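Local structure of titin heart isoform N2-B (2BK8) at residues Met3-Ile8 / Gly82-Tyr87; Val34-Gly39 / Tyr73-Val78. The protein is a giant muscle protein whose immunoglobulin domain M1 probably contributes to the structure of the sarcomeric M-band. All coordinates share one frame; numbering follows the deposited sequence.

Interaction 1: Met3-Ile8 / Gly82-Tyr87; sequences MVSGQI and GEDSSY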
ATOM      1  N   MET A   3      -1.062 -12.838  12.079  1.00 37.96           N
ATOM      2  CA  MET A   3      -0.849 -11.408  12.025  1.00 33.88           C
ATOM      3  C   MET A   3      -2.120 -10.552  12.056  1.00 33.27           C
ATOM      4  O   MET A   3      -3.245 -11.042  11.884  1.00 34.37           O
ATOM      5  CB  MET A   3       0.027 -11.041  10.799  1.00 33.15           C
ATOM      6  CG  MET A   3       0.961 -12.144  10.272  0.50 24.93           C
ATOM      7  SD  MET A   3       1.738 -11.532   8.771  0.50 30.31           S
ATOM      8  CE  MET A   3       1.581 -12.861   7.640  0.50 27.23           C
ATOM      9  N   VAL A   4      -1.908  -9.287  12.373  1.00 33.89           N
ATOM     10  CA  VAL A   4      -2.872  -8.222  12.107  1.00 33.21           C
ATOM     11  C   VAL A   4      -2.147  -7.151  11.315  1.00 33.22           C
ATOM     12  O   VAL A   4      -1.043  -6.724  11.683  1.00 33.60           O
ATOM     13  CB  VAL A   4      -3.405  -7.608  13.405  1.00 31.98           C
ATOM     14  CG1 VAL A   4      -4.279  -6.397  13.160  1.00 33.08           C
ATOM     15  CG2 VAL A   4      -4.200  -8.637  14.185  1.00 27.05           C
ATOM     16  N   SER A   5      -2.746  -6.729  10.207  1.00 33.23           N
ATOM     17  CA  SER A   5      -2.233  -5.582   9.493  1.00 33.74           C
ATOM     18  C   SER A   5      -2.839  -4.281  10.034  1.00 32.71           C
ATOM     19  O   SER A   5      -4.069  -4.152  10.151  1.00 32.12           O
ATOM     20  CB  SER A   5      -2.477  -5.758   7.991  1.00 33.00           C
ATOM     21  OG  SER A   5      -3.868  -5.792   7.704  1.00 37.18           O
ATOM     22  N   GLY A   6      -1.973  -3.312  10.376  1.00 32.63           N
ATOM     23  CA  GLY A   6      -2.406  -2.022  10.977  1.00 32.40           C
ATOM     24  C   GLY A   6      -3.137  -1.047  10.047  1.00 35.47           C
ATOM     25  O   GLY A   6      -3.205  -1.269   8.835  1.00 35.95           O
ATOM     26  N   GLN A   7      -3.699   0.032  10.610  1.00 34.80           N
ATOM     27  CA  GLN A   7      -4.406   1.033   9.786  1.00 36.54           C
ATOM     28  C   GLN A   7      -3.416   1.820   8.929  1.00 35.98           C
ATOM     29  O   GLN A   7      -2.306   2.137   9.368  1.00 34.73           O
ATOM     30  CB  GLN A   7      -5.203   2.034  10.645  1.00 36.02           C
ATOM     31  CG  GLN A   7      -6.163   1.412  11.643  1.00 39.87           C
ATOM     32  CD  GLN A   7      -6.549   2.386  12.730  1.00 41.76           C
ATOM     33  OE1 GLN A   7      -5.713   2.799  13.538  1.00 47.59           O
ATOM     34  NE2 GLN A   7      -7.814   2.752  12.769  1.00 43.38           N
ATOM     35  N   ILE A   8      -3.857   2.164   7.721  1.00 33.86           N
ATOM     36  CA  ILE A   8      -3.118   2.974   6.757  1.00 36.27           C
ATOM     37  C   ILE A   8      -3.930   4.271   6.550  1.00 35.20           C
ATOM     38  O   ILE A   8      -5.166   4.227   6.416  1.00 35.12           O
ATOM     39  CB  ILE A   8      -2.956   2.236   5.421  1.00 34.36           C
ATOM     40  CG1 ILE A   8      -2.220   0.892   5.571  1.00 34.75           C
ATOM     41  CG2 ILE A   8      -2.228   3.109   4.369  1.00 35.39           C
ATOM     42  CD1 ILE A   8      -2.297   0.015   4.282  1.00 35.04           C
ATOM     43  N   GLY A  82      -2.282 -17.578   8.211  1.00 43.55           N
ATOM     44  CA  GLY A  82      -3.437 -16.952   7.582  1.00 39.75           C
ATOM     45  C   GLY A  82      -3.064 -15.691   6.832  1.00 38.89           C
ATOM     46  O   GLY A  82      -1.954 -15.570   6.315  1.00 36.70           O
ATOM     47  N   GLU A  83      -4.008 -14.756   6.765  1.00 37.67           N
ATOM     48  CA  GLU A  83      -3.803 -13.497   6.048  1.00 37.53           C
ATOM     49  C   GLU A  83      -4.650 -12.369   6.649  1.00 35.87           C
ATOM     50  O   GLU A  83      -5.555 -12.640   7.463  1.00 36.65           O
ATOM     51  CB  GLU A  83      -4.087 -13.692   4.556  1.00 39.77           C
ATOM     52  CG  GLU A  83      -5.548 -13.788   4.138  1.00 42.32           C
ATOM     53  CD  GLU A  83      -5.701 -13.816   2.617  1.00 43.55           C
ATOM     54  OE1 GLU A  83      -5.274 -14.812   1.986  1.00 45.24           O
ATOM     55  OE2 GLU A  83      -6.244 -12.840   2.059  1.00 47.29           O
ATOM     56  N   ASP A  84      -4.297 -11.126   6.309  1.00 35.12           N
ATOM     57  CA  ASP A  84      -5.056  -9.908   6.643  1.00 34.76           C
ATOM     58  C   ASP A  84      -4.745  -8.836   5.583  1.00 34.91           C
ATOM     59  O   ASP A  84      -3.704  -8.898   4.900  1.00 36.41           O
ATOM     60  CB  ASP A  84      -4.660  -9.403   8.047  1.00 35.22           C
ATOM     61  CG  ASP A  84      -5.669  -8.381   8.658  1.00 38.67           C
ATOM     62  OD1 ASP A  84      -6.776  -8.142   8.123  1.00 36.83           O
ATOM     63  OD2 ASP A  84      -5.358  -7.846   9.743  1.00 36.02           O
ATOM     64  N   SER A  85      -5.640  -7.857   5.441  1.00 31.57           N
ATOM     65  CA  SER A  85      -5.403  -6.722   4.515  1.00 31.50           C
ATOM     66  C   SER A  85      -5.867  -5.411   5.161  1.00 30.46           C
ATOM     67  O   SER A  85      -6.808  -5.415   5.995  1.00 33.74           O
ATOM     68  CB  SER A  85      -6.212  -6.921   3.220  1.00 33.53           C
ATOM     69  OG  SER A  85      -5.804  -8.061   2.474  1.00 36.67           O
ATOM     70  N   SER A  86      -5.277  -4.298   4.692  1.00 32.72           N
ATOM     71  CA  SER A  86      -5.624  -2.951   5.144  1.00 29.20           C
ATOM     72  C   SER A  86      -5.720  -2.078   3.884  1.00 32.96           C
ATOM     73  O   SER A  86      -5.075  -2.401   2.893  1.00 33.50           O
ATOM     74  CB  SER A  86      -4.575  -2.462   6.166  1.00 28.72           C
ATOM     75  OG  SER A  86      -4.716  -3.178   7.409  1.00 34.99           O
ATOM     76  N   TYR A  87      -6.566  -1.040   3.929  1.00 32.26           N
ATOM     77  CA  TYR A  87      -6.937  -0.249   2.734  1.00 35.76           C
ATOM     78  C   TYR A  87      -6.805   1.261   2.991  1.00 35.63           C
ATOM     79  O   TYR A  87      -6.966   1.705   4.126  1.00 37.65           O
ATOM     80  CB  TYR A  87      -8.389  -0.587   2.348  1.00 34.66           C
ATOM     81  CG  TYR A  87      -8.627  -2.032   1.954  1.00 35.65           C
ATOM     82  CD1 TYR A  87      -8.562  -2.435   0.632  1.00 37.26           C
ATOM     83  CD2 TYR A  87      -8.944  -2.998   2.917  1.00 34.51           C
ATOM     84  CE1 TYR A  87      -8.789  -3.766   0.261  1.00 36.60           C
ATOM     85  CE2 TYR A  87      -9.181  -4.342   2.554  1.00 37.24           C
ATOM     86  CZ  TYR A  87      -9.095  -4.710   1.216  1.00 36.32           C
ATOM     87  OH  TYR A  87      -9.320  -6.005   0.799  1.00 38.75           O
TER
HETATM   88  O   HOH W   1      -4.050 -13.118  10.190  1.00 41.59           O
HETATM   89  O   HOH W   2      -6.549  -5.188   8.864  1.00 41.17           O
HETATM   90  O   HOH W   3      -6.499   0.886   6.957  1.00 32.44           O
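The carboxylate of D84 is the flat group in this contact, and the backbone N of S5 reaches its OD2 at 2.9 Å from above the carboxylate plane, 36° out of it. V4 lies alongside the same side chain, its CG1 3.9 Å from OD2 of D84. The other oxygen, OD1 of D84, takes a weak bond from N of S85 at 2.9 Å, so both ends of the group have a backbone donor. Beyond it the two serines continue the polar line. With chi1 at 64°, OG of S5 sits between its own backbone N and carbonyl carbon and donates to OG of S86 at 2.8 Å. OG of S86 in turn donates to O of G6, also at 2.8 Å, well above that carbonyl's plane. Both serines are buried, and this directed relay gives each hydroxyl a partner. The segments run in nearly the same direction, 3° apart, yet belong to different sheets of the immunoglobulin sandwich: strand 4-5 pairs with strand 19-26, whereas strand 83-92 pairs with strand 71-78. In an I-set fold this is the margin where the chain leaves one sheet, strand 11-13 joining the other parallel to strand 83-92; here side-chain-to-backbone bonds, one hydroxyl pair and bridging waters replace a backbone-to-backbone ladder. Water 3 bridges N of I8 (3.0 Å) and O of Y87, while water 1 links O of M3, more weakly, to O of E83. Turning inward, I8 lays CD1 against CB of S86 at 3.9 Å and also packs on C75 and C23.

Interaction 2: Val34-Gly39 / Tyr73-Val78; sequences VTWYFG and YRCKVV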
ATOM      1  N   VAL A  34       4.399  -9.703   1.766  1.00 35.81           N
ATOM      2  CA  VAL A  34       3.493  -8.553   1.578  1.00 35.23           C
ATOM      3  C   VAL A  34       3.338  -8.249   0.105  1.00 35.43           C
ATOM      4  O   VAL A  34       4.334  -8.267  -0.627  1.00 32.68           O
ATOM      5  CB  VAL A  34       4.067  -7.279   2.250  1.00 35.77           C
ATOM      6  CG1 VAL A  34       3.190  -6.027   1.945  1.00 35.63           C
ATOM      7  CG2 VAL A  34       4.227  -7.499   3.734  1.00 38.33           C
ATOM      8  N   THR A  35       2.093  -8.041  -0.335  1.00 32.96           N
ATOM      9  CA  THR A  35       1.827  -7.636  -1.730  1.00 34.86           C
ATOM     10  C   THR A  35       0.853  -6.449  -1.709  1.00 36.76           C
ATOM     11  O   THR A  35      -0.179  -6.482  -1.020  1.00 34.16           O
ATOM     12  CB  THR A  35       1.200  -8.806  -2.564  1.00 34.34           C
ATOM     13  OG1 THR A  35       2.021  -9.987  -2.469  1.00 34.79           O
ATOM     14  CG2 THR A  35       1.054  -8.432  -4.045  1.00 36.84           C
ATOM     15  N   TRP A  36       1.164  -5.407  -2.484  1.00 33.64           N
ATOM     16  CA  TRP A  36       0.249  -4.252  -2.619  1.00 34.83           C
ATOM     17  C   TRP A  36      -0.571  -4.319  -3.923  1.00 33.80           C
ATOM     18  O   TRP A  36      -0.117  -4.897  -4.921  1.00 33.69           O
ATOM     19  CB  TRP A  36       1.033  -2.937  -2.590  1.00 33.73           C
ATOM     20  CG  TRP A  36       1.694  -2.601  -1.282  1.00 35.19           C
ATOM     21  CD1 TRP A  36       2.868  -3.104  -0.802  1.00 34.77           C
ATOM     22  CD2 TRP A  36       1.204  -1.686  -0.282  1.00 35.80           C
ATOM     23  NE1 TRP A  36       3.151  -2.543   0.429  1.00 34.44           N
ATOM     24  CE2 TRP A  36       2.153  -1.664   0.763  1.00 29.48           C
ATOM     25  CE3 TRP A  36       0.069  -0.852  -0.193  1.00 35.23           C
ATOM     26  CZ2 TRP A  36       2.025  -0.821   1.899  1.00 33.76           C
ATOM     27  CZ3 TRP A  36      -0.083  -0.025   0.939  1.00 35.76           C
ATOM     28  CH2 TRP A  36       0.903  -0.033   1.995  1.00 34.38           C
ATOM     29  N   TYR A  37      -1.770  -3.726  -3.900  1.00 32.90           N
ATOM     30  CA  TYR A  37      -2.645  -3.619  -5.087  1.00 33.67           C
ATOM     31  C   TYR A  37      -3.182  -2.190  -5.238  1.00 35.60           C
ATOM     32  O   TYR A  37      -3.438  -1.508  -4.254  1.00 37.12           O
ATOM     33  CB  TYR A  37      -3.831  -4.595  -5.024  1.00 33.04           C
ATOM     34  CG  TYR A  37      -3.466  -6.071  -4.918  1.00 32.11           C
ATOM     35  CD1 TYR A  37      -3.563  -6.936  -6.018  1.00 29.79           C
ATOM     36  CD2 TYR A  37      -3.059  -6.613  -3.689  1.00 32.80           C
ATOM     37  CE1 TYR A  37      -3.235  -8.292  -5.899  1.00 33.38           C
ATOM     38  CE2 TYR A  37      -2.716  -7.918  -3.583  1.00 33.02           C
ATOM     39  CZ  TYR A  37      -2.794  -8.765  -4.673  1.00 32.87           C
ATOM     40  OH  TYR A  37      -2.458 -10.111  -4.491  1.00 34.88           O
ATOM     41  N   PHE A  38      -3.326  -1.744  -6.483  1.00 36.70           N
ATOM     42  CA  PHE A  38      -4.102  -0.542  -6.802  1.00 36.38           C
ATOM     43  C   PHE A  38      -5.358  -0.987  -7.531  1.00 36.12           C
ATOM     44  O   PHE A  38      -5.279  -1.502  -8.650  1.00 34.58           O
ATOM     45  CB  PHE A  38      -3.287   0.419  -7.683  1.00 34.40           C
ATOM     46  CG  PHE A  38      -4.066   1.645  -8.176  1.00 35.76           C
ATOM     47  CD1 PHE A  38      -4.935   2.344  -7.330  1.00 34.72           C
ATOM     48  CD2 PHE A  38      -3.892   2.105  -9.486  1.00 36.48           C
ATOM     49  CE1 PHE A  38      -5.649   3.458  -7.767  1.00 34.61           C
ATOM     50  CE2 PHE A  38      -4.578   3.256  -9.932  1.00 35.56           C
ATOM     51  CZ  PHE A  38      -5.467   3.918  -9.080  1.00 33.71           C
ATOM     52  N   GLY A  39      -6.521  -0.778  -6.916  1.00 35.89           N
ATOM     53  CA  GLY A  39      -7.752  -1.360  -7.458  1.00 36.04           C
ATOM     54  C   GLY A  39      -7.544  -2.847  -7.733  1.00 36.66           C
ATOM     55  O   GLY A  39      -7.153  -3.587  -6.816  1.00 37.55           O
ATOM     56  N   TYR A  73      -6.061   1.679  -2.457  1.00 36.53           N
ATOM     57  CA  TYR A  73      -4.801   0.903  -2.366  1.00 36.82           C
ATOM     58  C   TYR A  73      -4.946  -0.126  -1.231  1.00 37.24           C
ATOM     59  O   TYR A  73      -5.497   0.208  -0.176  1.00 40.93           O
ATOM     60  CB  TYR A  73      -3.595   1.850  -2.137  1.00 35.81           C
ATOM     61  CG  TYR A  73      -3.283   2.680  -3.370  1.00 38.56           C
ATOM     62  CD1 TYR A  73      -2.223   2.345  -4.199  1.00 38.36           C
ATOM     63  CD2 TYR A  73      -4.109   3.752  -3.735  1.00 39.46           C
ATOM     64  CE1 TYR A  73      -1.974   3.073  -5.392  1.00 34.90           C
ATOM     65  CE2 TYR A  73      -3.861   4.493  -4.910  1.00 37.13           C
ATOM     66  CZ  TYR A  73      -2.804   4.144  -5.725  1.00 35.80           C
ATOM     67  OH  TYR A  73      -2.585   4.908  -6.877  1.00 35.56           O
ATOM     68  N   ARG A  74      -4.515  -1.371  -1.466  1.00 36.69           N
ATOM     69  CA  ARG A  74      -4.617  -2.476  -0.483  1.00 35.82           C
ATOM     70  C   ARG A  74      -3.225  -3.001  -0.170  1.00 37.47           C
ATOM     71  O   ARG A  74      -2.418  -3.207  -1.072  1.00 35.33           O
ATOM     72  CB  ARG A  74      -5.465  -3.630  -1.042  1.00 33.15           C
ATOM     73  CG  ARG A  74      -5.522  -4.944  -0.213  1.00 35.28           C
ATOM     74  CD  ARG A  74      -6.349  -6.000  -0.983  1.00 36.15           C
ATOM     75  NE  ARG A  74      -6.591  -7.241  -0.250  1.00 39.28           N
ATOM     76  CZ  ARG A  74      -7.459  -8.181  -0.631  1.00 39.25           C
ATOM     77  NH1 ARG A  74      -8.194  -8.025  -1.730  1.00 42.87           N
ATOM     78  NH2 ARG A  74      -7.627  -9.273   0.096  1.00 39.62           N
ATOM     79  N   CYS A  75      -2.940  -3.203   1.116  1.00 33.87           N
ATOM     80  CA  CYS A  75      -1.733  -3.938   1.553  1.00 32.14           C
ATOM     81  C   CYS A  75      -2.204  -5.305   2.020  1.00 33.68           C
ATOM     82  O   CYS A  75      -2.954  -5.413   3.019  1.00 35.24           O
ATOM     83  CB  CYS A  75      -1.044  -3.214   2.717  1.00 33.00           C
ATOM     84  SG  CYS A  75       0.459  -4.044   3.349  1.00 36.58           S
ATOM     85  N   LYS A  76      -1.814  -6.343   1.278  1.00 32.41           N
ATOM     86  CA  LYS A  76      -2.164  -7.738   1.625  1.00 33.19           C
ATOM     87  C   LYS A  76      -1.003  -8.504   2.279  1.00 34.11           C
ATOM     88  O   LYS A  76       0.087  -8.644   1.714  1.00 33.12           O
ATOM     89  CB  LYS A  76      -2.720  -8.518   0.392  1.00 33.03           C
ATOM     90  CG  LYS A  76      -3.165  -9.952   0.726  1.00 35.37           C
ATOM     91  CD  LYS A  76      -3.679 -10.654  -0.533  1.00 38.49           C
ATOM     92  CE  LYS A  76      -3.977 -12.117  -0.267  1.00 40.81           C
ATOM     93  NZ  LYS A  76      -5.092 -12.651  -1.119  1.00 44.16           N
ATOM     94  N   VAL A  77      -1.264  -9.049   3.469  1.00 33.77           N
ATOM     95  CA  VAL A  77      -0.232  -9.739   4.251  1.00 36.11           C
ATOM     96  C   VAL A  77      -0.574 -11.207   4.438  1.00 34.89           C
ATOM     97  O   VAL A  77      -1.684 -11.537   4.831  1.00 36.06           O
ATOM     98  CB  VAL A  77       0.028  -9.025   5.603  1.00 31.73           C
ATOM     99  CG1 VAL A  77       1.361  -9.390   6.081  1.00 32.44           C
ATOM    100  CG2 VAL A  77       0.042  -7.475   5.374  1.00 37.00           C
ATOM    101  N   VAL A  78       0.368 -12.084   4.097  1.00 35.63           N
ATOM    102  CA  VAL A  78       0.137 -13.538   4.135  1.00 35.10           C
ATOM    103  C   VAL A  78       1.301 -14.227   4.821  1.00 36.78           C
ATOM    104  O   VAL A  78       2.461 -13.936   4.518  1.00 32.35           O
ATOM    105  CB  VAL A  78      -0.027 -14.141   2.700  1.00 34.55           C
ATOM    106  CG1 VAL A  78      -0.239 -15.643   2.742  1.00 37.54           C
ATOM    107  CG2 VAL A  78      -1.173 -13.484   1.973  1.00 35.83           C
TER
HETATM  108  O   HOH W   4       1.080 -11.155  -0.130  1.00 42.97           O
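Strands 34-38 and 73-78 run antiparallel, their axes approaching to 4.7 Å at 158°, and reciprocal backbone bonds tie the hydrogen-bonded pairs T35–K76 and Y37–R74 (N of T35 to O of K76, 2.9 Å; N of Y37 to O of R74, 2.9 Å). On the face carrying W36, CB of C75 stands over the six-membered ring, a CH-pi contact 3.7 Å from the centroid and 7° off the normal. Because SG of C75 is anti to its backbone N (chi1 180°), the sulfur also lies over this face, 4.1 Å from the centroid, and meets CG1 of V34 at 3.7 Å. Were W36 replaced by an alanine, CB and SG of C75 would probably lose their aromatic cover and a gap would open beside A58 and L60. Farther along, the near-parallel rings of F38 and Y73 are slid apart: OH of Y73 stands over the centre of the F38 ring, and packing is tight where CD1 of F38 nears CZ of Y73 (3.2 Å). On the opposite face, the edge of the Y37 ring meets CB of K76 through CE2 at 4.0 Å. Y73 gives its polar end to the backbone O of D69, a tyrosine corner, and with the tryptophan packed on C75 this marks the central C and F strands of an immunoglobulin domain.

Both interactions use the five-stranded sheet, where strand 83-92 of interaction 1 neighbours strand 71-78 of interaction 2; D84 O with V77 N (2.8 Å) and S86 O with C75 N (2.9 Å) are probable hydrogen bonds that join them. The centre of interaction 2 is about 6 Å from the centre of the chain, that of interaction 1 about 11 Å, and interaction 2 buries more surface, 579 against 355 Å². Its chemistry is a regular backbone ladder with an aromatic and sulfur layer on the inner face. Interaction 1, at the margin where two sheets meet, relies on serine hydroxyls, a carboxylate and bridging waters. I8 of interaction 1 also touches W36 of interaction 2.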